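Local atomic coordinates of M157 (Murid herpesvirus 1, PDB entry 2NYK), a protein that serves as an MHC class I-like viral ligand for Ly49 receptors on the natural killer cells of mice. Residues Q18-T22 and V168-K172; G33-R37 and V48-V52; A175-T180 and L247-G251; V206-L210 and A233-Q239. The protein carries 1 engineered substitution. All coordinates share one frame; numbering follows the deposited sequence.

Contact 1 (Q18-T22 and V168-K172); sequences QFTFT and VQKLK
Where the N-terminal helix 9-18 hands over to strand 21-30 of the platform sheet, Phe19 and Phe21 meet Val168 and Gln169 on helix 157-173, a joint of the MHC class I-like platform. Between these two segments the contact is made by ring faces and edges without a hydrogen bond, although Lys161 NZ of the same helix bonds to Phe19 O. Phe19 is the first residue to leave the N-terminal helix, and its CG stands anti to the backbone N (chi1 -174°), which sends the ring out toward helix 157-173. Gln169 lays its CG over one face of that ring, 3.7 Å from the centroid of Phe19, a CH-pi contact. The amide plane of Gln169 is turned 56° from the ring, while its OE1 bonds to Arg165 one helical turn back. At the rim of the same ring, Val168 CG1 comes within 3.6 Å of Phe19 CE2, and Lys172 NZ lies in the ring plane, 3.9 Å from Phe19 CE1. The other methyl of Val168 serves the second ring: CG2 sits over a face of Phe21, 4.2 Å from its centroid. One forked side chain thus fills the angle between two aromatics. Phe21 also meets Phe105 of strand 96-106, and Val168 touches Val41 of strand 35-41, which places the valine against the sheet. Such packing of a long helix on a sheet is characteristic of the MHC class I-like platform.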
loop_
_atom_site.group_PDB
_atom_site.type_symbol
_atom_site.label_atom_id
_atom_site.label_comp_id
_atom_site.label_asym_id
_atom_site.label_seq_id
_atom_site.Cartn_x
_atom_site.Cartn_y
_atom_site.Cartn_z
ATOM N N GLN A 18 0.634 -14.218 16.708
ATOM C CA GLN A 18 1.695 -13.337 17.193
ATOM C C GLN A 18 2.075 -12.192 16.240
ATOM O O GLN A 18 2.481 -11.123 16.695
ATOM C CB GLN A 18 2.944 -14.131 17.572
ATOM C CG GLN A 18 3.823 -13.403 18.598
ATOM C CD GLN A 18 3.082 -13.095 19.916
ATOM O OE1 GLN A 18 2.281 -13.899 20.411
ATOM N NE2 GLN A 18 3.347 -11.916 20.472
ATOM N N PHE A 19 1.938 -12.421 14.942
ATOM C CA PHE A 19 2.341 -11.442 13.939
ATOM C C PHE A 19 1.375 -10.255 13.819
ATOM O O PHE A 19 0.208 -10.426 13.460
ATOM C CB PHE A 19 2.538 -12.119 12.582
ATOM C CG PHE A 19 3.085 -11.205 11.534
ATOM C CD1 PHE A 19 4.359 -10.655 11.668
ATOM C CD2 PHE A 19 2.319 -10.876 10.424
ATOM C CE1 PHE A 19 4.870 -9.786 10.696
ATOM C CE2 PHE A 19 2.813 -10.025 9.454
ATOM C CZ PHE A 19 4.084 -9.481 9.582
ATOM N N THR A 20 1.881 -9.062 14.129
ATOM C CA THR A 20 1.114 -7.821 14.078
ATOM C C THR A 20 1.305 -7.091 12.742
ATOM O O THR A 20 2.419 -7.034 12.190
ATOM C CB THR A 20 1.496 -6.888 15.275
ATOM O OG1 THR A 20 1.142 -7.535 16.502
ATOM C CG2 THR A 20 0.772 -5.532 15.202
ATOM N N PHE A 21 0.203 -6.564 12.212
ATOM C CA PHE A 21 0.222 -5.806 10.954
ATOM C C PHE A 21 -1.097 -5.082 10.738
ATOM O O PHE A 21 -2.052 -5.317 11.452
ATOM C CB PHE A 21 0.574 -6.700 9.756
ATOM C CG PHE A 21 -0.528 -7.671 9.330
ATOM C CD1 PHE A 21 -1.403 -7.343 8.302
ATOM C CD2 PHE A 21 -0.629 -8.940 9.916
ATOM C CE1 PHE A 21 -2.409 -8.232 7.902
ATOM C CE2 PHE A 21 -1.590 -9.860 9.513
ATOM C CZ PHE A 21 -2.503 -9.515 8.494
ATOM N N THR A 22 -1.122 -4.186 9.763
ATOM C CA THR A 22 -2.314 -3.405 9.456
ATOM C C THR A 22 -2.736 -3.706 8.023
ATOM O O THR A 22 -1.914 -4.115 7.180
ATOM C CB THR A 22 -2.069 -1.862 9.617
ATOM O OG1 THR A 22 -1.270 -1.382 8.525
ATOM C CG2 THR A 22 -1.345 -1.549 10.938
ATOM N N VAL A 168 2.684 -10.473 4.085
ATOM C CA VAL A 168 3.132 -9.265 4.759
ATOM C C VAL A 168 4.580 -9.364 5.263
ATOM O O VAL A 168 5.318 -8.392 5.228
ATOM C CB VAL A 168 2.198 -8.925 5.934
ATOM C CG1 VAL A 168 2.741 -7.729 6.705
ATOM C CG2 VAL A 168 0.794 -8.631 5.420
ATOM N N GLN A 169 4.972 -10.533 5.755
ATOM C CA GLN A 169 6.352 -10.759 6.180
ATOM C C GLN A 169 7.301 -10.630 4.975
ATOM O O GLN A 169 8.342 -9.990 5.067
ATOM C CB GLN A 169 6.484 -12.129 6.887
ATOM C CG GLN A 169 5.546 -12.252 8.115
ATOM C CD GLN A 169 5.713 -13.547 8.929
ATOM O OE1 GLN A 169 5.476 -14.649 8.432
ATOM N NE2 GLN A 169 6.095 -13.400 10.200
ATOM N N LYS A 170 6.926 -11.216 3.848
ATOM C CA LYS A 170 7.746 -11.108 2.622
ATOM C C LYS A 170 7.875 -9.663 2.146
ATOM O O LYS A 170 8.969 -9.211 1.803
ATOM C CB LYS A 170 7.156 -11.936 1.492
ATOM C CG LYS A 170 7.228 -13.421 1.705
ATOM C CD LYS A 170 6.866 -14.142 0.413
ATOM C CE LYS A 170 7.133 -15.643 0.510
ATOM N NZ LYS A 170 6.159 -16.370 1.372
ATOM N N LEU A 171 6.759 -8.934 2.153
ATOM C CA LEU A 171 6.766 -7.519 1.756
ATOM C C LEU A 171 7.717 -6.670 2.619
ATOM O O LEU A 171 8.354 -5.748 2.129
ATOM C CB LEU A 171 5.338 -6.970 1.778
ATOM C CG LEU A 171 4.440 -7.422 0.610
ATOM C CD1 LEU A 171 3.015 -6.929 0.797
ATOM C CD2 LEU A 171 4.993 -6.949 -0.731
ATOM N N LYS A 172 7.840 -7.008 3.902
ATOM C CA LYS A 172 8.773 -6.295 4.775
ATOM C C LYS A 172 10.192 -6.602 4.343
ATOM O O LYS A 172 10.992 -5.697 4.168
ATOM C CB LYS A 172 8.611 -6.670 6.259
ATOM C CG LYS A 172 7.206 -6.675 6.843
ATOM C CD LYS A 172 7.242 -6.703 8.400
ATOM C CE LYS A 172 8.068 -7.897 8.934
ATOM N NZ LYS A 172 8.268 -7.958 10.430
#

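Contact 2 (G33-R37 and V48-V52); sequences GVHKR and VVWDV
Trp50 O is held twice: Arg37 N donates to it at 3.0 Å, and a water donates to it at 2.7 Å. The pair belongs to the beta hairpin of strands 35-41 and 46-51, in the sheet of the MHC class I-like platform, with Arg37 and Trp50 as an antiparallel hydrogen-bonded pair. Its second bond, Trp50 N to Arg37 O, is 2.7 Å long and nearly straight at 178°. The same water accepts from Arg37 NE and is bonded to His35 ND1, tying both side chains to the partner strand at Trp50 O. On the Arg37 and Trp50 face of the sheet, covered by helix 71-90, the bend of the arginine at chi3 (-77°) folds its guanidinium flat on Trp50, their centres 4.2 Å apart and their planes at 23°, an off-centre cation-pi stack. Tyr73 of the helix meets the indole, and Lys80 touches His35 and Arg37.

The opposite face carries Lys36 and Asp51, a non-hydrogen-bonded pair whose side chains run side by side. Their salt bridge is long, with Lys36 NZ 4.0 Å from Asp51 OD1; the other carboxylate oxygen, OD2, pairs with Lys58 on the next strand. A second water donates to both His35 O and Asp51 OD1. Beyond the paired residues, Val52 turns its CB onto a face of the His35 imidazole, 4.1 Å above the ring and over its centre.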
loop_
_atom_site.group_PDB
_atom_site.type_symbol
_atom_site.label_atom_id
_atom_site.label_comp_id
_atom_site.label_asym_id
_atom_site.label_seq_id
_atom_site.Cartn_x
_atom_site.Cartn_y
_atom_site.Cartn_z
ATOM N N GLY A 33 -20.006 6.529 -12.828
ATOM C CA GLY A 33 -19.661 5.113 -12.865
ATOM C C GLY A 33 -18.226 4.702 -12.572
ATOM O O GLY A 33 -17.906 3.519 -12.655
ATOM N N VAL A 34 -17.357 5.662 -12.250
ATOM C CA VAL A 34 -15.961 5.345 -11.943
ATOM C C VAL A 34 -15.813 4.957 -10.467
ATOM O O VAL A 34 -15.993 5.789 -9.576
ATOM C CB VAL A 34 -14.997 6.505 -12.311
ATOM C CG1 VAL A 34 -13.569 6.179 -11.901
ATOM C CG2 VAL A 34 -15.052 6.789 -13.803
ATOM N N HIS A 35 -15.509 3.681 -10.227
ATOM C CA HIS A 35 -15.244 3.173 -8.878
ATOM C C HIS A 35 -13.880 2.486 -8.789
ATOM O O HIS A 35 -13.253 2.163 -9.810
ATOM C CB HIS A 35 -16.349 2.221 -8.407
ATOM C CG HIS A 35 -16.538 1.032 -9.297
ATOM N ND1 HIS A 35 -15.590 0.035 -9.418
ATOM C CD2 HIS A 35 -17.560 0.689 -10.127
ATOM C CE1 HIS A 35 -16.020 -0.875 -10.278
ATOM N NE2 HIS A 35 -17.213 -0.501 -10.722
ATOM N N LYS A 36 -13.422 2.280 -7.554
ATOM C CA LYS A 36 -12.166 1.614 -7.301
ATOM C C LYS A 36 -12.168 1.038 -5.892
ATOM O O LYS A 36 -12.577 1.699 -4.948
ATOM C CB LYS A 36 -10.987 2.588 -7.490
ATOM C CG LYS A 36 -9.613 1.931 -7.361
ATOM C CD LYS A 36 -8.475 2.959 -7.461
ATOM C CE LYS A 36 -8.094 3.229 -8.928
ATOM N NZ LYS A 36 -6.998 4.253 -9.102
ATOM N N ARG A 37 -11.708 -0.200 -5.783
ATOM C CA ARG A 37 -11.557 -0.902 -4.507
ATOM C C ARG A 37 -10.110 -1.332 -4.397
ATOM O O ARG A 37 -9.545 -1.853 -5.365
ATOM C CB ARG A 37 -12.444 -2.157 -4.474
ATOM C CG ARG A 37 -13.932 -1.879 -4.389
ATOM C CD ARG A 37 -14.703 -3.092 -4.875
ATOM N NE ARG A 37 -14.706 -3.191 -6.333
ATOM C CZ ARG A 37 -15.006 -4.289 -7.028
ATOM N NH1 ARG A 37 -15.304 -5.438 -6.411
ATOM N NH2 ARG A 37 -15.005 -4.233 -8.351
ATOM N N VAL A 48 -3.636 -4.999 -3.915
ATOM C CA VAL A 48 -4.802 -5.540 -4.643
ATOM C C VAL A 48 -5.659 -4.370 -5.095
ATOM O O VAL A 48 -6.040 -3.517 -4.270
ATOM C CB VAL A 48 -5.689 -6.478 -3.747
ATOM C CG1 VAL A 48 -6.871 -7.059 -4.594
ATOM C CG2 VAL A 48 -4.877 -7.618 -3.162
ATOM N N VAL A 49 -5.952 -4.307 -6.400
ATOM C CA VAL A 49 -6.702 -3.189 -6.986
ATOM C C VAL A 49 -7.834 -3.700 -7.897
ATOM O O VAL A 49 -7.572 -4.483 -8.810
ATOM C CB VAL A 49 -5.787 -2.251 -7.828
ATOM C CG1 VAL A 49 -6.611 -1.140 -8.491
ATOM C CG2 VAL A 49 -4.672 -1.626 -6.951
ATOM N N TRP A 50 -9.069 -3.258 -7.630
ATOM C CA TRP A 50 -10.216 -3.512 -8.517
ATOM C C TRP A 50 -10.598 -2.202 -9.172
ATOM O O TRP A 50 -11.146 -1.317 -8.512
ATOM C CB TRP A 50 -11.436 -3.991 -7.734
ATOM C CG TRP A 50 -11.469 -5.412 -7.362
ATOM C CD1 TRP A 50 -11.987 -6.430 -8.100
ATOM C CD2 TRP A 50 -11.036 -5.992 -6.117
ATOM N NE1 TRP A 50 -11.876 -7.608 -7.417
ATOM C CE2 TRP A 50 -11.297 -7.372 -6.194
ATOM C CE3 TRP A 50 -10.427 -5.479 -4.957
ATOM C CZ2 TRP A 50 -10.969 -8.261 -5.153
ATOM C CZ3 TRP A 50 -10.123 -6.356 -3.918
ATOM C CH2 TRP A 50 -10.385 -7.734 -4.026
ATOM N N ASP A 51 -10.306 -2.089 -10.465
ATOM C CA ASP A 51 -10.692 -0.936 -11.282
ATOM C C ASP A 51 -12.011 -1.131 -12.023
ATOM O O ASP A 51 -12.401 -2.256 -12.341
ATOM C CB ASP A 51 -9.581 -0.603 -12.287
ATOM C CG ASP A 51 -8.484 0.242 -11.674
ATOM O OD1 ASP A 51 -8.821 1.287 -11.070
ATOM O OD2 ASP A 51 -7.292 -0.125 -11.788
ATOM N N VAL A 52 -12.681 -0.017 -12.312
ATOM C CA VAL A 52 -13.939 -0.019 -13.062
ATOM C C VAL A 52 -13.832 -0.734 -14.418
ATOM O O VAL A 52 -12.761 -0.764 -15.040
ATOM C CB VAL A 52 -14.473 1.423 -13.258
ATOM C CG1 VAL A 52 -13.511 2.263 -14.127
ATOM C CG2 VAL A 52 -15.878 1.392 -13.868
HETATM O O HOH W 1 -13.839 -1.306 -8.134
HETATM O O HOH W 2 -11.062 2.692 -11.383
#

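Contact 3 (A175-T180 and L247-G251); sequences AYMNAT and LGWKG. With FUC (alpha-L-fucopyranose), chain B; NAG (2-acetamido-2-deoxy-beta-D-glucopyranose), chain C; NAG (2-acetamido-2-deoxy-beta-D-glucopyranose), chain D.
Trp249 is the large bump of this contact, and the hollow that receives it is formed by the loop 175-180 between helix 157-173 and strand 181-186. The indole turns its NE1 and CZ2 edge to the loop: NE1 donates to Ala175 O at 2.9 Å, the acceptor lying in the ring plane, and Thr180 OG1 lies near CZ2. Over one face of the six-membered ring sits Met177 CB, 3.7 Å from the centroid and directly above it. The rest of the methionine follows the ring outward until its bend at chi3 (-57°) brings CE back to Trp249 CE3, while the sulfur makes an oblique Met-aromatic contact. Gly251 leaves room for that sulfur, Met177 SD lying 4.2 Å from Gly251 CA, and Pro265 of strand 262-267 also touches the methionine. A smaller knob, Leu247 CD2, fits between Ala175 CB and the edge of the Tyr176 ring, 3.6 Å from Tyr176 CD1. Gly248 and Trp249 both face Ser245, a G1 beta bulge.

Sugar completes the shape. Asn178 ND2 is covalently joined to the first N-acetylglucosamine, and the fucose branching from O6 of that sugar folds back against the protein. Fucose C5 lies over a face of Tyr176, and fucose O3 hangs above the pyrrole part of Trp249, on the same side as Met177, while accepting from Met177 N at 2.8 Å. Covalent linkage, hydrogen bond and ring packing together are consistent with limited freedom for the core fucose.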
loop_
_atom_site.group_PDB
_atom_site.type_symbol
_atom_site.label_atom_id
_atom_site.label_comp_id
_atom_site.label_asym_id
_atom_site.label_seq_id
_atom_site.Cartn_x
_atom_site.Cartn_y
_atom_site.Cartn_z
ATOM N N ALA A 175 11.518 -4.939 1.358
ATOM C CA ALA A 175 11.685 -3.512 1.611
ATOM C C ALA A 175 13.068 -3.213 2.197
ATOM O O ALA A 175 13.453 -2.048 2.336
ATOM C CB ALA A 175 10.592 -3.036 2.565
ATOM N N TYR A 176 13.814 -4.260 2.540
ATOM C CA TYR A 176 15.166 -4.095 3.095
ATOM C C TYR A 176 16.082 -3.401 2.108
ATOM O O TYR A 176 15.872 -3.473 0.899
ATOM C CB TYR A 176 15.767 -5.450 3.492
ATOM C CG TYR A 176 15.112 -6.100 4.694
ATOM C CD1 TYR A 176 14.157 -5.420 5.438
ATOM C CD2 TYR A 176 15.469 -7.375 5.094
ATOM C CE1 TYR A 176 13.555 -6.003 6.541
ATOM C CE2 TYR A 176 14.879 -7.968 6.201
ATOM C CZ TYR A 176 13.921 -7.271 6.918
ATOM O OH TYR A 176 13.332 -7.842 8.020
ATOM N N MET A 177 17.110 -2.731 2.626
ATOM C CA MET A 177 18.064 -2.026 1.783
ATOM C C MET A 177 18.706 -2.953 0.742
ATOM O O MET A 177 18.847 -2.595 -0.425
ATOM C CB MET A 177 19.141 -1.374 2.660
ATOM C CG MET A 177 19.996 -0.336 1.965
ATOM S SD MET A 177 21.359 0.220 3.008
ATOM C CE MET A 177 20.507 0.825 4.468
ATOM N N ASN A 178 19.078 -4.148 1.175
ATOM C CA ASN A 178 19.769 -5.094 0.299
ATOM C C ASN A 178 18.862 -5.803 -0.722
ATOM O O ASN A 178 19.334 -6.650 -1.459
ATOM C CB ASN A 178 20.581 -6.117 1.115
ATOM C CG ASN A 178 19.732 -6.897 2.119
ATOM O OD1 ASN A 178 18.494 -6.830 2.109
ATOM N ND2 ASN A 178 20.412 -7.657 2.988
ATOM N N ALA A 179 17.579 -5.439 -0.758
ATOM C CA ALA A 179 16.617 -5.962 -1.751
ATOM C C ALA A 179 16.204 -4.833 -2.691
ATOM O O ALA A 179 15.390 -5.010 -3.607
ATOM C CB ALA A 179 15.407 -6.575 -1.050
ATOM N N THR A 180 16.815 -3.673 -2.475
ATOM C CA THR A 180 16.503 -2.458 -3.219
ATOM C C THR A 180 17.520 -2.235 -4.348
ATOM O O THR A 180 18.729 -2.233 -4.104
ATOM C CB THR A 180 16.473 -1.247 -2.261
ATOM O OG1 THR A 180 15.594 -1.542 -1.162
ATOM C CG2 THR A 180 15.998 0.008 -2.987
ATOM N N LEU A 247 10.379 2.063 6.359
ATOM C CA LEU A 247 10.747 0.954 7.226
ATOM C C LEU A 247 11.725 1.412 8.309
ATOM O O LEU A 247 11.879 0.748 9.328
ATOM C CB LEU A 247 11.339 -0.182 6.379
ATOM C CG LEU A 247 11.318 -1.616 6.901
ATOM C CD1 LEU A 247 9.902 -2.146 7.016
ATOM C CD2 LEU A 247 12.139 -2.498 5.996
ATOM N N GLY A 248 12.357 2.563 8.084
ATOM C CA GLY A 248 13.239 3.182 9.057
ATOM C C GLY A 248 14.716 3.134 8.700
ATOM O O GLY A 248 15.560 3.090 9.595
ATOM N N TRP A 249 15.039 3.146 7.405
ATOM C CA TRP A 249 16.432 3.136 6.970
ATOM C C TRP A 249 16.754 4.138 5.869
ATOM O O TRP A 249 15.868 4.578 5.122
ATOM C CB TRP A 249 16.901 1.716 6.588
ATOM C CG TRP A 249 16.232 1.089 5.362
ATOM C CD1 TRP A 249 15.232 0.162 5.365
ATOM C CD2 TRP A 249 16.553 1.325 3.977
ATOM N NE1 TRP A 249 14.904 -0.197 4.067
ATOM C CE2 TRP A 249 15.702 0.502 3.200
ATOM C CE3 TRP A 249 17.476 2.146 3.318
ATOM C CZ2 TRP A 249 15.739 0.494 1.799
ATOM C CZ3 TRP A 249 17.506 2.140 1.922
ATOM C CH2 TRP A 249 16.642 1.319 1.183
ATOM N N LYS A 250 18.037 4.489 5.778
ATOM C CA LYS A 250 18.545 5.415 4.762
ATOM C C LYS A 250 19.852 4.882 4.205
ATOM O O LYS A 250 20.719 4.449 4.955
ATOM C CB LYS A 250 18.725 6.821 5.336
ATOM C CG LYS A 250 18.865 7.906 4.281
ATOM C CD LYS A 250 18.693 9.311 4.866
ATOM C CE LYS A 250 18.974 10.351 3.795
ATOM N NZ LYS A 250 18.626 11.732 4.239
ATOM N N GLY A 251 19.977 4.873 2.883
ATOM C CA GLY A 251 21.176 4.353 2.239
ATOM C C GLY A 251 21.604 5.268 1.120
ATOM O O GLY A 251 20.832 6.128 0.688
HETATM C C1 FUC B . 19.002 -4.297 7.751
HETATM C C2 FUC B . 18.789 -3.016 6.940
HETATM C C3 FUC B . 17.453 -3.119 6.205
HETATM C C4 FUC B . 16.325 -3.264 7.233
HETATM C C5 FUC B . 16.604 -4.482 8.134
HETATM C C6 FUC B . 15.588 -4.616 9.268
HETATM O O2 FUC B . 19.840 -2.818 6.018
HETATM O O3 FUC B . 17.269 -2.011 5.338
HETATM O O4 FUC B . 16.212 -2.088 8.005
HETATM O O5 FUC B . 17.929 -4.450 8.677
HETATM C C1 NAG C . 19.653 -8.172 4.123
HETATM C C2 NAG C . 20.357 -9.502 4.462
HETATM C C3 NAG C . 19.831 -10.089 5.780
HETATM C C4 NAG C . 19.902 -9.065 6.925
HETATM C C5 NAG C . 19.272 -7.739 6.465
HETATM C C6 NAG C . 19.470 -6.615 7.482
HETATM C C7 NAG C . 21.268 -10.795 2.612
HETATM C C8 NAG C . 20.933 -11.466 1.311
HETATM N N2 NAG C . 20.230 -10.492 3.397
HETATM O O3 NAG C . 20.553 -11.255 6.118
HETATM O O4 NAG C . 19.217 -9.598 8.045
HETATM O O5 NAG C . 19.832 -7.305 5.232
HETATM O O6 NAG C . 19.173 -5.401 6.830
HETATM O O7 NAG C . 22.448 -10.548 2.900
HETATM C C1 NAG D . 19.996 -9.552 9.259
HETATM C C2 NAG D . 19.029 -9.697 10.435
HETATM C C3 NAG D . 19.758 -9.831 11.776
HETATM C C4 NAG D . 20.905 -10.838 11.683
HETATM C C5 NAG D . 21.810 -10.485 10.496
HETATM C C6 NAG D . 22.983 -11.466 10.379
HETATM C C7 NAG D . 16.781 -8.759 10.552
HETATM C C8 NAG D . 16.129 -8.441 11.888
HETATM N N2 NAG D . 18.101 -8.575 10.466
HETATM O O3 NAG D . 18.840 -10.259 12.762
HETATM O O4 NAG D . 21.618 -10.876 12.909
HETATM O O5 NAG D . 21.011 -10.539 9.316
HETATM O O6 NAG D . 23.084 -11.938 9.042
HETATM O O7 NAG D . 16.098 -9.170 9.604
#

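Contact 4 (V206-L210 and A233-Q239); sequences VELSL and APGSHAQ
Leu208 and Leu210 reach toward one methyl, Ala233 CB, from two different directions. Leu208 brings CD1 to 3.9 Å from Ala233 CB, whereas Leu210 extends CD2 to 3.6 Å from the same methyl. The two leucines can converge because Ser209 between them is the centre of an inverse gamma turn, which swings the chain round at the end of strand 204-208. Leu210 CD2 also lies alongside Ser236, 3.3 Å from its OG. Ala238 points its methyl into the bend, facing Leu208 CB on one hand and Ser209 on the other, with Ala238 CB 3.7 Å from Ser209 OG.

The partner segment is the connection from strand 227-233 to strand 241-245, in the domain that follows the platform and is probably immunoglobulin-like, as in MHC class I proteins. Leu208 also touches Cys194 and Cys241, which are joined in a disulfide. The connection opens with a type II beta turn from Ala233 to Ser236 and continues as an ST turn. With OG of Ser236 anti to its own backbone N (chi1 166°), that oxygen accepts from Ala238 N at 3.0 Å, and the alanine methyl then faces Leu208 and Ser209.

The hydroxyl of Ser209 is gripped by two successive backbone N-H groups: OG accepts a hydrogen bond from Arg240 N and a weak one, 3.2 Å long, from Gln239 N. The Gln239 side chain leaves the backbone away from the 206-210 segment and curls back on its own loop, where NE2 donates almost straight (176°) to His237 O at 2.7 Å, from well above the carbonyl plane.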
loop_
_atom_site.group_PDB
_atom_site.type_symbol
_atom_site.label_atom_id
_atom_site.label_comp_id
_atom_site.label_asym_id
_atom_site.label_seq_id
_atom_site.Cartn_x
_atom_site.Cartn_y
_atom_site.Cartn_z
ATOM N N VAL A 206 13.414 8.996 -2.856
ATOM C CA VAL A 206 14.706 9.032 -3.534
ATOM C C VAL A 206 15.097 10.501 -3.720
ATOM O O VAL A 206 14.304 11.320 -4.239
ATOM C CB VAL A 206 14.667 8.329 -4.897
ATOM C CG1 VAL A 206 16.064 8.280 -5.536
ATOM C CG2 VAL A 206 14.130 6.932 -4.746
ATOM N N GLU A 207 16.300 10.832 -3.262
ATOM C CA GLU A 207 16.811 12.202 -3.326
ATOM C C GLU A 207 18.251 12.211 -3.823
ATOM O O GLU A 207 19.065 11.385 -3.386
ATOM C CB GLU A 207 16.766 12.852 -1.942
ATOM C CG GLU A 207 15.369 12.925 -1.345
ATOM C CD GLU A 207 15.387 13.214 0.144
ATOM O OE1 GLU A 207 16.260 12.654 0.861
ATOM O OE2 GLU A 207 14.507 13.997 0.599
ATOM N N LEU A 208 18.548 13.146 -4.731
ATOM C CA LEU A 208 19.921 13.417 -5.194
ATOM C C LEU A 208 20.598 14.435 -4.289
ATOM O O LEU A 208 19.930 15.253 -3.656
ATOM C CB LEU A 208 19.931 13.933 -6.642
ATOM C CG LEU A 208 19.474 12.969 -7.748
ATOM C CD1 LEU A 208 19.435 13.639 -9.110
ATOM C CD2 LEU A 208 20.321 11.706 -7.800
ATOM N N SER A 209 21.927 14.385 -4.226
ATOM C CA SER A 209 22.693 15.368 -3.446
ATOM C C SER A 209 22.884 16.670 -4.235
ATOM O O SER A 209 24.016 17.085 -4.509
ATOM C CB SER A 209 24.044 14.780 -3.036
ATOM O OG SER A 209 24.810 14.474 -4.187
ATOM N N LEU A 210 21.762 17.292 -4.603
ATOM C CA LEU A 210 21.737 18.559 -5.344
ATOM C C LEU A 210 22.245 19.741 -4.510
ATOM O O LEU A 210 21.443 20.597 -4.077
ATOM C CB LEU A 210 20.312 18.844 -5.857
ATOM C CG LEU A 210 19.800 17.955 -6.994
ATOM C CD1 LEU A 210 18.281 18.076 -7.174
ATOM C CD2 LEU A 210 20.535 18.292 -8.280
ATOM N N ALA A 233 17.902 15.197 -12.571
ATOM C CA ALA A 233 18.197 16.604 -12.443
ATOM C C ALA A 233 19.099 16.972 -13.613
ATOM O O ALA A 233 20.271 16.586 -13.636
ATOM C CB ALA A 233 18.860 16.878 -11.114
ATOM N N PRO A 234 18.528 17.665 -14.621
ATOM C CA PRO A 234 19.289 18.100 -15.788
ATOM C C PRO A 234 20.344 19.114 -15.366
ATOM O O PRO A 234 20.069 19.972 -14.499
ATOM C CB PRO A 234 18.226 18.770 -16.677
ATOM C CG PRO A 234 17.140 19.190 -15.717
ATOM C CD PRO A 234 17.112 18.085 -14.701
ATOM N N GLY A 235 21.542 19.006 -15.955
ATOM C CA GLY A 235 22.629 19.929 -15.638
ATOM C C GLY A 235 23.081 19.809 -14.192
ATOM O O GLY A 235 23.632 20.756 -13.623
ATOM N N SER A 236 22.823 18.646 -13.596
ATOM C CA SER A 236 23.296 18.326 -12.252
ATOM C C SER A 236 24.553 17.465 -12.306
ATOM O O SER A 236 24.683 16.582 -13.199
ATOM C CB SER A 236 22.212 17.591 -11.463
ATOM O OG SER A 236 22.738 16.980 -10.280
ATOM N N HIS A 237 25.466 17.726 -11.337
ATOM C CA HIS A 237 26.643 16.875 -11.168
ATOM C C HIS A 237 26.634 16.255 -9.774
ATOM O O HIS A 237 27.690 16.059 -9.157
ATOM C CB HIS A 237 27.932 17.685 -11.405
ATOM N N ALA A 238 25.427 15.947 -9.292
ATOM C CA ALA A 238 25.225 15.335 -7.980
ATOM C C ALA A 238 25.949 14.000 -7.896
ATOM O O ALA A 238 25.937 13.201 -8.853
ATOM C CB ALA A 238 23.730 15.160 -7.686
ATOM N N GLN A 239 26.584 13.763 -6.751
ATOM C CA GLN A 239 27.486 12.618 -6.606
ATOM C C GLN A 239 26.899 11.493 -5.760
ATOM O O GLN A 239 27.489 10.415 -5.680
ATOM C CB GLN A 239 28.856 13.059 -6.051
ATOM C CG GLN A 239 29.642 14.008 -6.962
ATOM C CD GLN A 239 29.972 13.391 -8.317
ATOM O OE1 GLN A 239 30.762 12.439 -8.413
ATOM N NE2 GLN A 239 29.369 13.937 -9.373
#

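How the contacts relate
From the N terminus, the chain first passes 18-22, which waits until 168-172 before contact 1 closes a loop of 145 residues. Contact 2 falls wholly within that loop, a short hairpin on the same sheet, in which strands 21-30 and 35-41 are neighbours. Just beyond helix 157-173, residues 175-180 open contact 3, which 247-251 closes; the smaller loop of contact 4 lies inside it, and both reach the second sheet. No two loops cross. Contacts 1 and 2 lie in the platform, contact 4 in the second domain, and contact 3 joins the loop after helix 157-173 to the second sheet. Contacts 1 and 3 touch where Lys172 O packs against Leu247 CD2, 3.9 Å apart.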